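Local coordinates for protein cytolethal distending toxin subunit B (Escherichia coli, PDB 2F1N) that nicks DNA as the active endonuclease subunit of a tripartite toxin, very probably damaging the DNA of intoxicated cells and arresting their cell cycle at G2/M, at residues P71-P76 / V122-R127; G129-L134 / H147-R152. All blocks are in the same frame, centred on the assembly; numbering follows the deposited sequence.

Contact 1: P71-P76 / V122-R127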
# COMPACT_ATOMS: atom_id res chain seq x y z
N PRO A 71 -10.86 14.77 3.34
CA PRO A 71 -11.85 14.84 2.25
C PRO A 71 -11.97 13.47 1.60
O PRO A 71 -10.96 12.78 1.39
CB PRO A 71 -11.28 15.90 1.29
CG PRO A 71 -10.23 16.63 2.04
CD PRO A 71 -9.69 15.64 3.08
N SER A 72 -13.20 13.05 1.32
CA SER A 72 -13.42 11.72 0.78
C SER A 72 -14.74 11.67 0.03
O SER A 72 -15.71 12.25 0.54
CB SER A 72 -13.46 10.70 1.91
OG SER A 72 -13.79 9.43 1.38
N PRO A 73 -14.80 10.98 -1.11
CA PRO A 73 -16.05 10.87 -1.89
C PRO A 73 -16.93 9.76 -1.32
O PRO A 73 -17.23 8.76 -1.99
CB PRO A 73 -15.57 10.52 -3.31
CG PRO A 73 -14.30 9.65 -3.06
CD PRO A 73 -13.67 10.24 -1.76
N GLY A 74 -17.31 9.92 -0.04
CA GLY A 74 -18.11 8.94 0.67
C GLY A 74 -17.40 7.62 0.96
O GLY A 74 -18.05 6.60 1.18
N ILE A 75 -16.06 7.63 1.03
CA ILE A 75 -15.36 6.43 1.44
C ILE A 75 -14.76 6.58 2.83
O ILE A 75 -13.97 7.52 3.02
CB ILE A 75 -14.27 6.09 0.44
CG1 ILE A 75 -14.88 5.80 -0.95
CG2 ILE A 75 -13.40 4.88 0.96
CD1 ILE A 75 -13.91 6.01 -2.08
N PRO A 76 -15.13 5.71 3.77
CA PRO A 76 -14.62 5.75 5.14
C PRO A 76 -13.10 5.76 5.18
O PRO A 76 -12.46 4.89 4.60
CB PRO A 76 -15.13 4.44 5.74
CG PRO A 76 -16.43 4.24 5.02
CD PRO A 76 -16.16 4.64 3.63
N VAL A 122 -8.14 9.60 -1.41
CA VAL A 122 -9.11 8.53 -1.43
C VAL A 122 -9.74 8.54 -2.81
O VAL A 122 -10.46 9.50 -3.16
CB VAL A 122 -10.24 8.77 -0.43
CG1 VAL A 122 -11.01 7.46 -0.32
CG2 VAL A 122 -9.69 9.21 0.94
N LEU A 123 -9.45 7.52 -3.60
CA LEU A 123 -9.97 7.41 -4.95
C LEU A 123 -11.01 6.25 -5.02
O LEU A 123 -10.88 5.21 -4.35
CB LEU A 123 -8.83 7.21 -5.97
CG LEU A 123 -7.58 8.12 -5.77
CD1 LEU A 123 -6.57 7.91 -6.85
CD2 LEU A 123 -7.90 9.62 -5.67
N SER A 124 -12.05 6.47 -5.82
CA SER A 124 -13.18 5.56 -5.90
C SER A 124 -12.80 4.25 -6.58
O SER A 124 -11.88 4.19 -7.39
CB SER A 124 -14.34 6.26 -6.64
OG SER A 124 -14.72 7.38 -5.83
N PRO A 125 -13.51 3.17 -6.23
CA PRO A 125 -13.33 1.90 -6.92
C PRO A 125 -13.55 2.10 -8.40
O PRO A 125 -14.38 2.94 -8.79
CB PRO A 125 -14.48 1.04 -6.38
CG PRO A 125 -14.76 1.61 -5.01
CD PRO A 125 -14.52 3.11 -5.15
N VAL A 126 -12.85 1.33 -9.20
CA VAL A 126 -12.94 1.44 -10.66
C VAL A 126 -13.87 0.41 -11.27
O VAL A 126 -14.10 0.43 -12.49
CB VAL A 126 -11.56 1.36 -11.32
CG1 VAL A 126 -11.67 1.65 -12.80
CG2 VAL A 126 -10.60 2.39 -10.66
N ARG A 127 -14.44 -0.44 -10.43
CA ARG A 127 -15.33 -1.51 -10.89
C ARG A 127 -16.31 -1.83 -9.76
O ARG A 127 -15.96 -1.78 -8.58
CB ARG A 127 -14.47 -2.75 -11.22
CG ARG A 127 -15.17 -3.91 -11.91
CD ARG A 127 -14.24 -5.02 -12.32
NE ARG A 127 -13.36 -4.60 -13.42
CZ ARG A 127 -12.73 -5.44 -14.23
NH1 ARG A 127 -12.87 -6.75 -14.10
NH2 ARG A 127 -11.97 -4.96 -15.20
O HOH W 1 -16.73 6.43 -3.98
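The pyrrolidine ring of Pro73 meets 122-127 through two neighbouring carbons: CD rests 3.6 Å from Val122 O and also reaches the Val122 CB, while CG comes within 3.6 Å of Ser124 OG. Val122 is the centre of the contact, and its two methyls divide the work. Val122 CG1, anti to the backbone N (chi1 -168°), slides alongside Ile75, touching Ile75 CB at 3.6 Å and, beyond it, Ile75 CG2 and CD1; Val122 CG2 approaches Pro71 O at 3.8 Å. Farther along, Ile75 CD1 lies 3.9 Å from Ser124 CA and more loosely against Pro125 CD. Polar atoms frame this apolar centre. Water 1 bridges the segments, donating to Pro73 O and lying 2.9 Å from Ser124 OG. Ser72 OG, beside Val122 CG1, makes an unusually short hydrogen bond of 2.5 Å to Ile75 O, meeting a lone pair in the carbonyl plane. Gly74 N bonds weakly to Ser72 O, which makes Pro73 the centre of an inverse gamma turn. In this DNase I-like fold, the packing of Pro73 and Ile75 on Val122 lays the loop that leads into strand 78-83 of one sheet against strand 119-123, at one edge of the other sheet.

Contact 2: G129-L134 / H147-R152; sequences GGRPLL and HAIAMR
His147 O is approached by three donors, Arg131 NE and NH2 and water 2. Arg131 NE gives His147 O the main bond, 2.9 Å long with an N-H...O angle of 154°, the donor tilted 27° from the carbonyl plane; Arg131 NH2 adds a weak bond to His147 O at 3.3 Å. Water 2, 2.7 Å from His147 O, accepts the Arg131 backbone N-H and may share its own protons with other acceptors. The Arg131 chain bends at chi2 and chi3, which folds its guanidinium back over the imidazole of His147. The two groups stack with centres 3.9 Å apart and planes 29° apart, NH2 sitting above the middle of the ring. NH2 also donates weakly to Ala148 O, which Asn187 ND2 shares, and bonds to water 3, which in turn takes Ala150 N-H. Its two N-H are thus spread over three acceptors, which fits two of the bonds being weak. Together they limit the group's rotation. Alongside, Ile149 CD1 packs 3.6 Å from Gly130 CA. Water 4 joins Pro132 O to His147 N, where the strands begin to part. The whole arrangement closes the open end of the hairpin formed by strands 133-138 and 141-147, part of one of the two sheets of the DNase I-like sandwich.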
# COMPACT_ATOMS: atom_id res chain seq x y z
N GLY A 129 -17.96 -3.79 -7.06
CA GLY A 129 -17.36 -4.80 -6.21
C GLY A 129 -15.85 -4.67 -5.98
O GLY A 129 -15.25 -5.49 -5.29
N GLY A 130 -15.24 -3.65 -6.58
CA GLY A 130 -13.82 -3.40 -6.36
C GLY A 130 -13.63 -2.59 -5.08
O GLY A 130 -14.60 -2.06 -4.52
N ARG A 131 -12.37 -2.47 -4.63
CA ARG A 131 -11.99 -1.68 -3.47
C ARG A 131 -11.59 -0.28 -3.96
O ARG A 131 -11.26 -0.12 -5.13
CB ARG A 131 -10.76 -2.33 -2.80
CG ARG A 131 -11.12 -3.19 -1.62
CD ARG A 131 -11.79 -4.42 -2.05
NE ARG A 131 -10.92 -5.35 -2.81
CZ ARG A 131 -11.25 -6.64 -3.08
NH1 ARG A 131 -12.44 -7.15 -2.69
NH2 ARG A 131 -10.40 -7.42 -3.74
N PRO A 132 -11.64 0.72 -3.09
CA PRO A 132 -11.08 2.05 -3.39
C PRO A 132 -9.58 2.01 -3.39
O PRO A 132 -8.97 0.97 -3.08
CB PRO A 132 -11.60 2.92 -2.22
CG PRO A 132 -11.65 1.96 -1.05
CD PRO A 132 -12.09 0.62 -1.68
N LEU A 133 -8.95 3.14 -3.75
CA LEU A 133 -7.52 3.37 -3.55
C LEU A 133 -7.29 4.32 -2.39
O LEU A 133 -7.88 5.35 -2.37
CB LEU A 133 -6.93 4.00 -4.83
CG LEU A 133 -6.77 2.91 -5.90
CD1 LEU A 133 -6.59 3.54 -7.29
CD2 LEU A 133 -5.61 1.96 -5.58
N LEU A 134 -6.46 3.95 -1.43
CA LEU A 134 -6.19 4.83 -0.30
C LEU A 134 -4.73 5.19 -0.43
O LEU A 134 -3.91 4.30 -0.59
CB LEU A 134 -6.46 4.09 1.01
CG LEU A 134 -5.89 4.65 2.33
CD1 LEU A 134 -6.59 5.98 2.63
CD2 LEU A 134 -6.08 3.61 3.47
N HIS A 147 -6.07 -3.25 -3.55
CA HIS A 147 -6.43 -4.66 -3.48
C HIS A 147 -7.39 -4.97 -4.62
O HIS A 147 -8.61 -4.79 -4.50
CB HIS A 147 -7.07 -4.99 -2.14
CG HIS A 147 -7.39 -6.45 -2.00
ND1 HIS A 147 -8.22 -6.92 -1.00
CD2 HIS A 147 -7.02 -7.53 -2.74
CE1 HIS A 147 -8.35 -8.23 -1.13
NE2 HIS A 147 -7.64 -8.63 -2.18
N ALA A 148 -6.85 -5.45 -5.73
CA ALA A 148 -7.64 -5.72 -6.93
C ALA A 148 -8.47 -6.96 -6.71
O ALA A 148 -8.15 -7.74 -5.83
CB ALA A 148 -6.70 -5.89 -8.15
N ILE A 149 -9.53 -7.13 -7.50
CA ILE A 149 -10.48 -8.24 -7.29
C ILE A 149 -9.85 -9.54 -7.70
O ILE A 149 -9.12 -9.59 -8.71
CB ILE A 149 -11.75 -7.99 -8.10
CG1 ILE A 149 -12.45 -6.71 -7.63
CG2 ILE A 149 -12.74 -9.25 -7.97
CD1 ILE A 149 -13.44 -6.17 -8.70
N ALA A 150 -10.11 -10.61 -6.93
CA ALA A 150 -9.59 -11.90 -7.32
C ALA A 150 -10.59 -12.49 -8.32
O ALA A 150 -11.57 -13.17 -7.98
CB ALA A 150 -9.39 -12.83 -6.10
N MET A 151 -10.37 -12.16 -9.58
CA MET A 151 -11.25 -12.64 -10.66
C MET A 151 -10.42 -12.62 -11.91
O MET A 151 -9.37 -11.99 -11.95
CB MET A 151 -12.47 -11.71 -10.87
CG MET A 151 -12.15 -10.34 -11.46
SD MET A 151 -13.52 -9.23 -11.42
CE MET A 151 -14.43 -9.89 -12.90
N ARG A 152 -10.90 -13.32 -12.93
CA ARG A 152 -10.25 -13.21 -14.22
C ARG A 152 -10.47 -11.84 -14.80
O ARG A 152 -11.52 -11.23 -14.60
CB ARG A 152 -10.72 -14.32 -15.17
CG ARG A 152 -10.34 -15.74 -14.70
CD ARG A 152 -8.87 -15.99 -14.49
NE ARG A 152 -8.65 -17.34 -13.95
CZ ARG A 152 -7.86 -18.26 -14.50
NH1 ARG A 152 -7.20 -17.99 -15.62
NH2 ARG A 152 -7.75 -19.45 -13.93
O HOH W 2 -10.21 -3.41 -6.21
O HOH W 3 -11.15 -10.25 -4.29
O HOH W 4 -7.96 -1.32 -4.54

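Read from the N terminus, the two contacts follow in series, neither nesting nor crossing. Contact 1 closes first, bringing 71-76, in the loop between strands 64-65 and 78-83 of the first sheet, onto the end of strand 119-123, which borders the second. The chain then turns directly into 129-134, where contact 2 opens, to close once the hairpin of strands 133-138 and 141-147 has been traced. The two meet side by side: Leu123 O probably accepts a hydrogen bond from Leu133 N, and Pro125 CB packs on Gly130 O. Thus one contact ties a loop of the first sheet to an edge of the second, and the other joins the chain entering the hairpin to the loop that leaves it for helix 156-168.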